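Local coordinates for phosphoserine aminotransferase (Bacillus alcalophilus, PDB 1W23), which catalyses the reversible, pyridoxal-phosphate-dependent amino transfer between O-phospho-L-serine and 2-oxoglutarate, the second of three steps of serine biosynthesis from 3-phosphoglycerate, at residues Gln3-Asn8 against Ile343-Ala348; Ile93-Leu98 against Ala143-Thr148; Gln128-Phe133 against Thr156-Phe161; Ala314-Gln319 against Arg350-Gln355. All coordinates share one frame; numbering follows the deposited sequence.

Contact 1 (Gln3-Asn8 against Ile343-Ala348); sequences QVFNFN and IDACIA. With MG (magnesium ion), chain E.
F5 and F7 set their rings against the start of helix 343-359. F5 meets A345 and A348; F7 meets A345 and C346. D344, near the helix start, turns its carboxylate to a magnesium ion. Its OD2 binds the metal at 2.1 Å, while D344 OD1 accepts from a water of the same metal. A345 is shared by both rings: its CB is 3.9 Å from F7 CZ and 4.1 Å from F5 CD2. Its carbonyl meets the edge of the F7 ring near its plane, with A345 O 3.4 Å from F7 CZ. Strand 5-6 pairs in parallel with strand 321-322, and the contact lays this two-stranded sheet against helix 343-359. As in other fold type I aminotransferases, the N-terminal segment packs with the largely C-terminal small domain. C346 points away from 3-8 and touches K270 and I274 of helix 259-279; its SG is 4.4 Å from F7 CE2. A348 closes the contact with a CH-pi approach, its CB 3.8 Å from the F5 ring centroid, over the face but offset toward CE2. F5 CG is anti to the carbonyl carbon (chi1 -52°), which brings the ring over this methyl. F321 also meets the F5 ring.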
# COMPACT_ATOMS: atom_id res chain seq x y z
N GLN A 3 -24.84 8.71 18.61
CA GLN A 3 -24.95 7.41 17.94
C GLN A 3 -24.28 7.50 16.59
O GLN A 3 -24.48 8.51 15.89
CB GLN A 3 -26.44 7.09 17.79
CG GLN A 3 -27.30 7.86 16.81
CD GLN A 3 -28.77 7.49 16.74
OE1 GLN A 3 -29.58 7.98 15.90
NE2 GLN A 3 -29.29 6.61 17.64
N VAL A 4 -23.50 6.51 16.18
CA VAL A 4 -22.87 6.48 14.85
C VAL A 4 -23.11 5.12 14.21
O VAL A 4 -22.84 4.10 14.82
CB VAL A 4 -21.37 6.78 14.95
CG1 VAL A 4 -20.72 6.61 13.60
CG2 VAL A 4 -21.20 8.19 15.48
N PHE A 5 -23.60 5.12 12.98
CA PHE A 5 -23.86 3.88 12.23
C PHE A 5 -23.02 3.95 10.96
O PHE A 5 -23.25 4.80 10.09
CB PHE A 5 -25.34 3.75 11.90
CG PHE A 5 -26.22 3.91 13.12
CD1 PHE A 5 -26.96 5.07 13.32
CD2 PHE A 5 -26.30 2.88 14.05
CE1 PHE A 5 -27.77 5.26 14.40
CE2 PHE A 5 -27.13 3.05 15.16
CZ PHE A 5 -27.84 4.23 15.31
N ASN A 6 -22.04 3.06 10.83
CA ASN A 6 -21.04 3.14 9.76
C ASN A 6 -21.40 2.26 8.56
O ASN A 6 -21.11 1.06 8.53
CB ASN A 6 -19.67 2.77 10.29
CG ASN A 6 -18.58 2.98 9.25
OD1 ASN A 6 -18.87 3.40 8.14
ND2 ASN A 6 -17.34 2.66 9.65
N PHE A 7 -22.02 2.88 7.57
CA PHE A 7 -22.38 2.27 6.29
C PHE A 7 -21.43 2.69 5.17
O PHE A 7 -21.78 2.61 3.99
CB PHE A 7 -23.83 2.61 5.93
CG PHE A 7 -24.86 1.92 6.78
CD1 PHE A 7 -25.41 2.50 7.90
CD2 PHE A 7 -25.31 0.63 6.46
CE1 PHE A 7 -26.37 1.85 8.66
CE2 PHE A 7 -26.28 -0.01 7.21
CZ PHE A 7 -26.80 0.60 8.32
N ASN A 8 -20.20 3.04 5.51
CA ASN A 8 -19.23 3.42 4.49
C ASN A 8 -18.96 2.28 3.51
O ASN A 8 -18.90 1.09 3.86
CB ASN A 8 -17.89 3.82 5.17
CG ASN A 8 -17.88 5.25 5.61
OD1 ASN A 8 -18.55 6.11 5.02
ND2 ASN A 8 -17.09 5.56 6.63
N ILE A 343 -25.61 -5.93 13.11
CA ILE A 343 -27.04 -6.02 12.79
C ILE A 343 -27.79 -4.86 13.43
O ILE A 343 -28.78 -4.38 12.80
CB ILE A 343 -27.61 -7.39 13.13
CG1 ILE A 343 -29.00 -7.57 12.49
CG2 ILE A 343 -27.73 -7.65 14.62
CD1 ILE A 343 -29.37 -9.01 12.42
N ASP A 344 -27.42 -4.33 14.59
CA ASP A 344 -28.17 -3.20 15.14
C ASP A 344 -28.06 -1.93 14.29
O ASP A 344 -28.98 -1.12 14.38
CB ASP A 344 -27.87 -2.95 16.61
CG ASP A 344 -26.49 -2.58 17.00
OD1 ASP A 344 -25.60 -2.48 16.12
OD2 ASP A 344 -26.26 -2.42 18.25
N ALA A 345 -27.02 -1.81 13.46
CA ALA A 345 -27.00 -0.67 12.54
C ALA A 345 -28.10 -0.82 11.49
O ALA A 345 -28.71 0.17 11.06
CB ALA A 345 -25.65 -0.51 11.91
N CYS A 346 -28.32 -2.06 11.03
CA CYS A 346 -29.35 -2.34 10.05
C CYS A 346 -30.74 -2.12 10.66
O CYS A 346 -31.63 -1.59 9.98
CB CYS A 346 -29.17 -3.76 9.52
SG CYS A 346 -27.61 -3.99 8.60
N ILE A 347 -30.94 -2.57 11.91
CA ILE A 347 -32.21 -2.28 12.61
C ILE A 347 -32.40 -0.79 12.70
O ILE A 347 -33.52 -0.29 12.47
CB ILE A 347 -32.19 -2.97 13.96
CG1 ILE A 347 -32.10 -4.50 13.86
CG2 ILE A 347 -33.38 -2.49 14.80
CD1 ILE A 347 -31.82 -5.29 15.12
N ALA A 348 -31.37 -0.01 13.06
CA ALA A 348 -31.48 1.44 13.17
C ALA A 348 -31.86 2.06 11.80
O ALA A 348 -32.69 2.98 11.74
CB ALA A 348 -30.21 2.06 13.73
MG MG E . -24.58 -2.54 19.43
O HOH W 1 -23.41 -2.63 17.65
O HOH W 2 -24.38 -0.58 19.49

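Contact 2 (Ile93-Leu98 against Ala143-Thr148); sequences IGNYVL and AYLHIT
The rings of Y96, Y144 and H146 cluster on one face of two parallel strands. The Y96 ring carries H146 CB over one face, 3.9 Å from its centroid. The H146 ring has Y96 CE2 over one of its faces, the two planes 33° apart. At the H146 edge, water 3 lies in the ring plane, 2.8 Å from ND1. With CG between backbone N and carbonyl carbon (chi1 57°), Y144 lays one ring face on G94 CA, and Y96 OH comes to that ring's edge. Y144 OH donates to Y96 OH at 2.7 Å, the ring planes 83° apart. H146 NE2 bonds to Y191 OH. The backbones are joined by bonds such as V97 N to H146 O (2.9 Å) and H146 N to N95 O (2.8 Å). On the other face N95 CG lies 3.8 Å from L145 CD1; the N95 amide is held by H117, D142 and Q137. These neighbouring strands lie toward one side of the seven-stranded mixed sheet of the fold type I large domain, 93-98 next to the outer strand 115-121. Strand 169-172 flanks 142-148. Helices 75-87 and 101-111 pack on the tyrosine face.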
# COMPACT_ATOMS: atom_id res chain seq x y z
N ILE A 93 -7.67 -13.03 -26.36
CA ILE A 93 -8.70 -12.00 -26.08
C ILE A 93 -8.97 -11.94 -24.59
O ILE A 93 -9.18 -12.96 -23.95
CB ILE A 93 -9.99 -12.37 -26.84
CG1 ILE A 93 -9.76 -12.36 -28.36
CG2 ILE A 93 -11.14 -11.48 -26.44
CD1 ILE A 93 -10.97 -12.90 -29.17
N GLY A 94 -9.02 -10.71 -24.06
CA GLY A 94 -9.50 -10.53 -22.68
C GLY A 94 -11.01 -10.35 -22.72
O GLY A 94 -11.52 -9.34 -23.22
N ASN A 95 -11.74 -11.37 -22.29
CA ASN A 95 -13.20 -11.41 -22.43
C ASN A 95 -13.85 -11.03 -21.10
O ASN A 95 -13.49 -11.62 -20.08
CB ASN A 95 -13.62 -12.83 -22.87
CG ASN A 95 -14.99 -12.88 -23.50
OD1 ASN A 95 -15.66 -11.84 -23.63
ND2 ASN A 95 -15.42 -14.09 -23.93
N TYR A 96 -14.73 -10.06 -21.10
CA TYR A 96 -15.30 -9.44 -19.88
C TYR A 96 -16.80 -9.57 -19.87
O TYR A 96 -17.48 -9.36 -20.88
CB TYR A 96 -14.94 -7.89 -19.86
CG TYR A 96 -13.47 -7.75 -19.43
CD1 TYR A 96 -12.46 -8.00 -20.35
CD2 TYR A 96 -13.09 -7.42 -18.14
CE1 TYR A 96 -11.13 -7.90 -20.01
CE2 TYR A 96 -11.74 -7.35 -17.75
CZ TYR A 96 -10.77 -7.57 -18.68
OH TYR A 96 -9.43 -7.57 -18.36
N VAL A 97 -17.36 -9.84 -18.69
CA VAL A 97 -18.78 -9.75 -18.43
C VAL A 97 -19.02 -8.43 -17.72
O VAL A 97 -18.47 -8.19 -16.62
CB VAL A 97 -19.33 -10.92 -17.62
CG1 VAL A 97 -20.85 -10.80 -17.40
CG2 VAL A 97 -19.01 -12.26 -18.25
N LEU A 98 -19.81 -7.54 -18.31
CA LEU A 98 -20.06 -6.24 -17.74
C LEU A 98 -21.32 -6.23 -16.87
O LEU A 98 -22.43 -6.42 -17.39
CB LEU A 98 -20.21 -5.17 -18.81
CG LEU A 98 -18.96 -4.96 -19.72
CD1 LEU A 98 -19.22 -3.84 -20.72
CD2 LEU A 98 -17.71 -4.67 -18.89
N ALA A 143 -8.08 -15.41 -23.54
CA ALA A 143 -7.02 -15.56 -22.53
C ALA A 143 -7.64 -15.87 -21.16
O ALA A 143 -7.04 -16.55 -20.30
CB ALA A 143 -6.18 -14.30 -22.45
N TYR A 144 -8.83 -15.37 -20.91
CA TYR A 144 -9.56 -15.49 -19.65
C TYR A 144 -10.93 -14.94 -19.88
O TYR A 144 -11.20 -14.23 -20.85
CB TYR A 144 -8.83 -14.72 -18.55
CG TYR A 144 -8.55 -13.27 -18.78
CD1 TYR A 144 -7.27 -12.88 -19.20
CD2 TYR A 144 -9.51 -12.28 -18.62
CE1 TYR A 144 -6.97 -11.55 -19.44
CE2 TYR A 144 -9.23 -10.97 -18.87
CZ TYR A 144 -7.97 -10.59 -19.27
OH TYR A 144 -7.64 -9.27 -19.52
N LEU A 145 -11.83 -15.23 -18.92
CA LEU A 145 -13.15 -14.61 -18.80
C LEU A 145 -13.18 -13.91 -17.46
O LEU A 145 -12.97 -14.59 -16.44
CB LEU A 145 -14.27 -15.64 -18.87
CG LEU A 145 -15.69 -15.04 -18.80
CD1 LEU A 145 -15.97 -14.20 -20.03
CD2 LEU A 145 -16.69 -16.15 -18.60
N HIS A 146 -13.40 -12.60 -17.46
CA HIS A 146 -13.36 -11.78 -16.23
C HIS A 146 -14.75 -11.37 -15.83
O HIS A 146 -15.52 -10.86 -16.67
CB HIS A 146 -12.48 -10.54 -16.49
CG HIS A 146 -12.33 -9.65 -15.29
ND1 HIS A 146 -13.34 -8.76 -14.85
CD2 HIS A 146 -11.28 -9.47 -14.46
CE1 HIS A 146 -12.85 -8.10 -13.78
NE2 HIS A 146 -11.61 -8.53 -13.52
N ILE A 147 -15.07 -11.55 -14.54
CA ILE A 147 -16.33 -11.14 -13.95
C ILE A 147 -16.05 -10.27 -12.73
O ILE A 147 -14.95 -10.28 -12.16
CB ILE A 147 -17.20 -12.35 -13.55
CG1 ILE A 147 -16.61 -13.16 -12.40
CG2 ILE A 147 -17.49 -13.23 -14.78
CD1 ILE A 147 -17.52 -14.25 -11.88
N THR A 148 -17.11 -9.57 -12.29
CA THR A 148 -17.10 -8.77 -11.08
C THR A 148 -18.19 -9.37 -10.18
O THR A 148 -19.39 -9.29 -10.52
CB THR A 148 -17.40 -7.30 -11.36
OG1 THR A 148 -16.59 -6.85 -12.46
CG2 THR A 148 -17.20 -6.46 -10.12
O HOH W 3 -16.00 -7.87 -15.14
O HOH W 4 -19.38 -9.46 -14.24

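Contact 3 (Gln128-Phe133 against Thr156-Phe161); sequences QSIPDF and TQYQNF
I130 lays its CG2 methyl over the centre of the Y158 ring, 3.8 Å from the centroid and 8° off the ring normal. This is a CH-pi contact, and the two side chains cross at about a right angle. I130 CG1 is anti to the carbonyl carbon (chi1 -51°), which puts CG2 over the tyrosine and CG1 against the backbone of Q157. There I130 CG1 is 3.5 Å from Q157 O. The tip of the isoleucine, CD1, slides past T156. F133 meets the same tyrosine obliquely at its CD2-CE2 side, with F133 CE2 3.9 Å from Y158 CE2. Its far rim reaches N160, whose backbone O is 3.4 Å from F133 CZ, at the ring edge and near its plane. N160 O is buried here and has no polar partner in the model. The N160 amide stands 81° from the F133 ring plane.

Segment 156-161 starts with the second arm of the short hairpin formed by 150-151 and the weakly bonded 156-157, and then runs on as loop. The first arm and turn include the cofactor-pocket residues N150 and T152. Segment 128-133, from the loop after strand 115-121, runs beside it in nearly the same direction. Without the ring, as with an alanine at Y158, I130 CG2 and F133 CE2 lose their common partner, and a gap would probably open toward V97 and I147. At the hairpin end T156 CG2 rests 3.6 Å from Q128 O. T156 OG1 bonds to N151 ND2 and to water 5, which also lies 3.1 Å from S129 O.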
# COMPACT_ATOMS: atom_id res chain seq x y z
N GLN A 128 -29.12 -3.54 -13.77
CA GLN A 128 -30.08 -3.97 -12.74
C GLN A 128 -29.96 -5.43 -12.41
O GLN A 128 -30.60 -5.90 -11.46
CB GLN A 128 -31.51 -3.68 -13.18
CG GLN A 128 -31.81 -2.21 -13.33
CD GLN A 128 -33.20 -1.94 -13.89
OE1 GLN A 128 -34.19 -2.33 -13.29
NE2 GLN A 128 -33.29 -1.24 -14.98
N SER A 129 -29.21 -6.23 -13.16
CA SER A 129 -29.15 -7.68 -13.00
C SER A 129 -27.83 -8.25 -13.49
O SER A 129 -27.06 -7.65 -14.21
CB SER A 129 -30.30 -8.34 -13.77
OG SER A 129 -30.15 -8.24 -15.16
N ILE A 130 -27.64 -9.51 -13.10
CA ILE A 130 -26.56 -10.33 -13.67
C ILE A 130 -27.08 -11.04 -14.88
O ILE A 130 -28.18 -11.64 -14.81
CB ILE A 130 -26.08 -11.34 -12.61
CG1 ILE A 130 -25.73 -10.68 -11.25
CG2 ILE A 130 -24.94 -12.21 -13.13
CD1 ILE A 130 -24.71 -9.57 -11.33
N PRO A 131 -26.41 -11.04 -16.04
CA PRO A 131 -26.92 -11.78 -17.22
C PRO A 131 -26.91 -13.26 -16.96
O PRO A 131 -26.11 -13.84 -16.22
CB PRO A 131 -25.93 -11.40 -18.32
CG PRO A 131 -24.72 -10.97 -17.61
CD PRO A 131 -25.14 -10.35 -16.31
N ASP A 132 -27.86 -13.96 -17.61
CA ASP A 132 -27.93 -15.38 -17.63
C ASP A 132 -26.66 -15.92 -18.29
O ASP A 132 -26.22 -15.42 -19.31
CB ASP A 132 -29.14 -15.76 -18.49
CG ASP A 132 -30.51 -15.47 -17.96
OD1 ASP A 132 -31.48 -15.58 -18.76
OD2 ASP A 132 -30.65 -15.19 -16.75
N PHE A 133 -26.09 -16.98 -17.72
CA PHE A 133 -24.85 -17.52 -18.22
C PHE A 133 -25.01 -18.04 -19.64
O PHE A 133 -23.99 -18.10 -20.37
CB PHE A 133 -24.37 -18.63 -17.32
CG PHE A 133 -24.07 -18.18 -15.89
CD1 PHE A 133 -23.93 -19.12 -14.88
CD2 PHE A 133 -23.93 -16.85 -15.51
CE1 PHE A 133 -23.68 -18.80 -13.54
CE2 PHE A 133 -23.71 -16.51 -14.18
CZ PHE A 133 -23.57 -17.46 -13.19
N THR A 156 -25.75 -5.17 -7.17
CA THR A 156 -26.08 -6.49 -7.71
C THR A 156 -24.93 -7.46 -7.45
O THR A 156 -23.78 -7.04 -7.25
CB THR A 156 -26.36 -6.41 -9.23
OG1 THR A 156 -25.14 -5.99 -9.83
CG2 THR A 156 -27.50 -5.48 -9.58
N GLN A 157 -25.24 -8.76 -7.47
CA GLN A 157 -24.26 -9.77 -7.09
C GLN A 157 -24.58 -11.09 -7.75
O GLN A 157 -25.75 -11.50 -7.82
CB GLN A 157 -24.31 -9.92 -5.55
CG GLN A 157 -23.34 -10.86 -4.93
CD GLN A 157 -23.48 -10.94 -3.43
OE1 GLN A 157 -24.56 -10.68 -2.86
NE2 GLN A 157 -22.37 -11.29 -2.72
N TYR A 158 -23.54 -11.78 -8.19
CA TYR A 158 -23.65 -13.16 -8.66
C TYR A 158 -24.16 -14.06 -7.54
O TYR A 158 -23.63 -14.05 -6.43
CB TYR A 158 -22.30 -13.67 -9.15
CG TYR A 158 -21.88 -13.20 -10.53
CD1 TYR A 158 -21.50 -11.88 -10.77
CD2 TYR A 158 -21.82 -14.08 -11.60
CE1 TYR A 158 -21.09 -11.46 -12.03
CE2 TYR A 158 -21.42 -13.67 -12.85
CZ TYR A 158 -21.06 -12.36 -13.08
OH TYR A 158 -20.67 -11.98 -14.35
N GLN A 159 -25.16 -14.90 -7.86
CA GLN A 159 -25.67 -15.89 -6.91
C GLN A 159 -24.84 -17.14 -6.93
O GLN A 159 -24.86 -17.86 -5.92
CB GLN A 159 -27.13 -16.27 -7.27
CG GLN A 159 -28.01 -15.03 -7.26
CD GLN A 159 -27.90 -14.30 -5.93
OE1 GLN A 159 -28.29 -14.90 -4.90
NE2 GLN A 159 -27.34 -13.08 -5.93
N ASN A 160 -24.19 -17.42 -8.01
CA ASN A 160 -23.34 -18.60 -8.25
C ASN A 160 -22.49 -18.22 -9.45
O ASN A 160 -22.64 -17.09 -9.98
CB ASN A 160 -24.17 -19.87 -8.43
CG ASN A 160 -25.33 -19.59 -9.35
OD1 ASN A 160 -25.09 -19.15 -10.47
ND2 ASN A 160 -26.55 -19.84 -8.89
N PHE A 161 -21.59 -19.08 -9.85
CA PHE A 161 -20.56 -18.73 -10.82
C PHE A 161 -20.58 -19.72 -11.94
O PHE A 161 -20.83 -20.91 -11.77
CB PHE A 161 -19.19 -18.72 -10.14
CG PHE A 161 -19.13 -17.62 -9.09
CD1 PHE A 161 -19.10 -17.91 -7.76
CD2 PHE A 161 -19.12 -16.29 -9.48
CE1 PHE A 161 -19.08 -16.87 -6.82
CE2 PHE A 161 -19.08 -15.26 -8.54
CZ PHE A 161 -19.03 -15.55 -7.19
O HOH W 5 -25.55 -5.53 -12.44

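Contact 4 (Ala314-Gln319 against Arg350-Gln355); sequences AKAKEQ and RELMIQ
L352 carries the apolar contact, spreading its two methyls over A316, Q319 and K315. L352 CD2 meets the methyl of A316, with CD2 to CB at 3.6 Å. L352 CD1 turns to the neighbouring side chains, 4.0 Å from Q319 CG and 4.2 Å from K315 CG. With CG anti to the backbone N (chi1 174°), the leucine sends its branch out between the helices. The lysine and the glutamine both pass it obliquely. At the outer side K315 CE is 4.4 Å from Q355 NE2, a loose approach at the surface.

The polar bonds stay within 314-319. K315 is bent at chi2 (66°), and its NZ makes a salt bridge to E318 OE1 at 2.7 Å, meeting that oxygen almost head-on. Q319 NE2 gives the same E318 OE1 a second bond, 3.0 Å long and nearly straight at 175°. It comes from above the carboxylate plane, while the oxygen lies in the plane of the Q319 amide. Two donors thus grip one oxygen of E318. A methionine in place of K315 would take away the ammonium group, and E318 OE1 would probably be left without its charged mate.

No hydrogen bond joins the two segments. F312 and F321 also pack on L352, and R350, on another side of its helix, forms a salt bridge with E280. The local axes come no closer than 11.0 Å, and L352 spans the gap, its methyls reaching both CB and CA of A316. This is helix-to-helix packing of 306-318 on 343-359 in the small domain of a fold type I aminotransferase, away from the cofactor.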
# COMPACT_ATOMS: atom_id res chain seq x y z
N ALA A 314 -30.11 13.79 4.29
CA ALA A 314 -29.81 14.79 5.30
C ALA A 314 -30.29 14.36 6.69
O ALA A 314 -29.57 14.57 7.66
CB ALA A 314 -30.41 16.16 4.92
N LYS A 315 -31.44 13.75 6.76
CA LYS A 315 -31.95 13.27 8.04
C LYS A 315 -31.06 12.16 8.54
O LYS A 315 -30.73 12.07 9.73
CB LYS A 315 -33.40 12.80 7.87
CG LYS A 315 -34.04 12.31 9.14
CD LYS A 315 -34.20 13.42 10.13
CE LYS A 315 -34.92 12.88 11.35
NZ LYS A 315 -34.90 13.88 12.45
N ALA A 316 -30.66 11.25 7.65
CA ALA A 316 -29.79 10.15 8.04
C ALA A 316 -28.49 10.70 8.63
O ALA A 316 -28.02 10.26 9.68
CB ALA A 316 -29.52 9.26 6.84
N LYS A 317 -27.89 11.69 7.98
CA LYS A 317 -26.65 12.26 8.49
C LYS A 317 -26.85 12.88 9.86
O LYS A 317 -26.01 12.70 10.78
CB LYS A 317 -26.08 13.29 7.50
CG LYS A 317 -24.69 13.81 7.79
CD LYS A 317 -24.17 14.80 6.73
CE LYS A 317 -22.66 14.86 6.65
NZ LYS A 317 -22.07 15.67 5.54
N GLU A 318 -27.98 13.61 10.06
CA GLU A 318 -28.32 14.22 11.33
C GLU A 318 -28.42 13.17 12.41
O GLU A 318 -28.05 13.45 13.57
CB GLU A 318 -29.63 15.00 11.17
CG GLU A 318 -30.12 15.70 12.42
CD GLU A 318 -31.30 15.14 13.13
OE1 GLU A 318 -32.25 14.56 12.56
OE2 GLU A 318 -31.27 15.31 14.39
N GLN A 319 -28.94 11.99 12.11
CA GLN A 319 -29.16 10.90 13.02
C GLN A 319 -27.95 10.00 13.23
O GLN A 319 -28.03 9.05 13.96
CB GLN A 319 -30.39 10.09 12.58
CG GLN A 319 -31.68 10.86 12.68
CD GLN A 319 -32.06 11.06 14.16
OE1 GLN A 319 -32.13 10.07 14.92
NE2 GLN A 319 -32.31 12.31 14.54
N ARG A 350 -33.52 0.58 9.34
CA ARG A 350 -34.95 0.28 9.14
C ARG A 350 -35.81 1.29 9.90
O ARG A 350 -36.79 1.82 9.34
CB ARG A 350 -35.24 -1.15 9.57
CG ARG A 350 -36.72 -1.44 9.74
CD ARG A 350 -36.97 -2.93 9.99
NE ARG A 350 -38.34 -3.29 10.22
CZ ARG A 350 -39.19 -3.61 9.25
NH1 ARG A 350 -38.85 -3.61 7.94
NH2 ARG A 350 -40.43 -3.91 9.67
N GLU A 351 -35.50 1.56 11.15
CA GLU A 351 -36.32 2.47 11.94
C GLU A 351 -36.30 3.88 11.35
O GLU A 351 -37.34 4.57 11.26
CB GLU A 351 -35.80 2.44 13.41
CG GLU A 351 -36.17 1.08 14.06
CD GLU A 351 -35.62 0.80 15.41
OE1 GLU A 351 -35.90 -0.27 16.03
OE2 GLU A 351 -34.87 1.66 15.95
N LEU A 352 -35.13 4.36 10.91
CA LEU A 352 -35.03 5.65 10.24
C LEU A 352 -35.92 5.67 9.02
O LEU A 352 -36.65 6.64 8.77
CB LEU A 352 -33.57 5.89 9.85
CG LEU A 352 -33.26 7.13 9.01
CD1 LEU A 352 -32.93 8.33 9.88
CD2 LEU A 352 -32.02 6.98 8.13
N MET A 353 -35.81 4.62 8.21
CA MET A 353 -36.56 4.55 6.96
C MET A 353 -38.07 4.54 7.20
O MET A 353 -38.86 5.21 6.47
CB MET A 353 -36.14 3.33 6.14
CG MET A 353 -34.74 3.48 5.55
SD MET A 353 -34.05 2.02 4.78
CE MET A 353 -35.00 1.95 3.22
N ILE A 354 -38.53 3.79 8.18
CA ILE A 354 -39.97 3.72 8.48
C ILE A 354 -40.45 5.08 8.96
O ILE A 354 -41.48 5.58 8.52
CB ILE A 354 -40.27 2.60 9.48
CG1 ILE A 354 -40.04 1.23 8.85
CG2 ILE A 354 -41.72 2.73 10.02
CD1 ILE A 354 -40.06 0.09 9.81
N GLN A 355 -39.70 5.69 9.88
CA GLN A 355 -40.11 6.98 10.42
C GLN A 355 -40.13 8.05 9.34
O GLN A 355 -41.07 8.87 9.28
CB GLN A 355 -39.21 7.36 11.61
CG GLN A 355 -39.53 8.74 12.24
CD GLN A 355 -38.52 9.19 13.30
OE1 GLN A 355 -38.08 8.46 14.19
NE2 GLN A 355 -38.07 10.42 13.20

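The four contacts form two touching pairs. Contacts 1 and 4 use successive parts of helix 343-359, their centres 11 Å apart. They meet where F5 CE1 lies 3.8 Å from Q319 O. Contacts 2 and 3 have centres 14 Å apart and are joined by Y158, whose OH is 3.3 Å from V97 CG1. Contacts 1 and 2 sit on opposite sides of the chain's centre, 36 Å apart between centres. The cofactor lies nearest the second pair: T148 of contact 2 touches pyridoxal phosphate, and the T156 side chain of contact 3 is about 10 Å from it. In contact 1 the F7 side chain is about 12 Å from that of K196, while contact 4 is remote from the annotated sites.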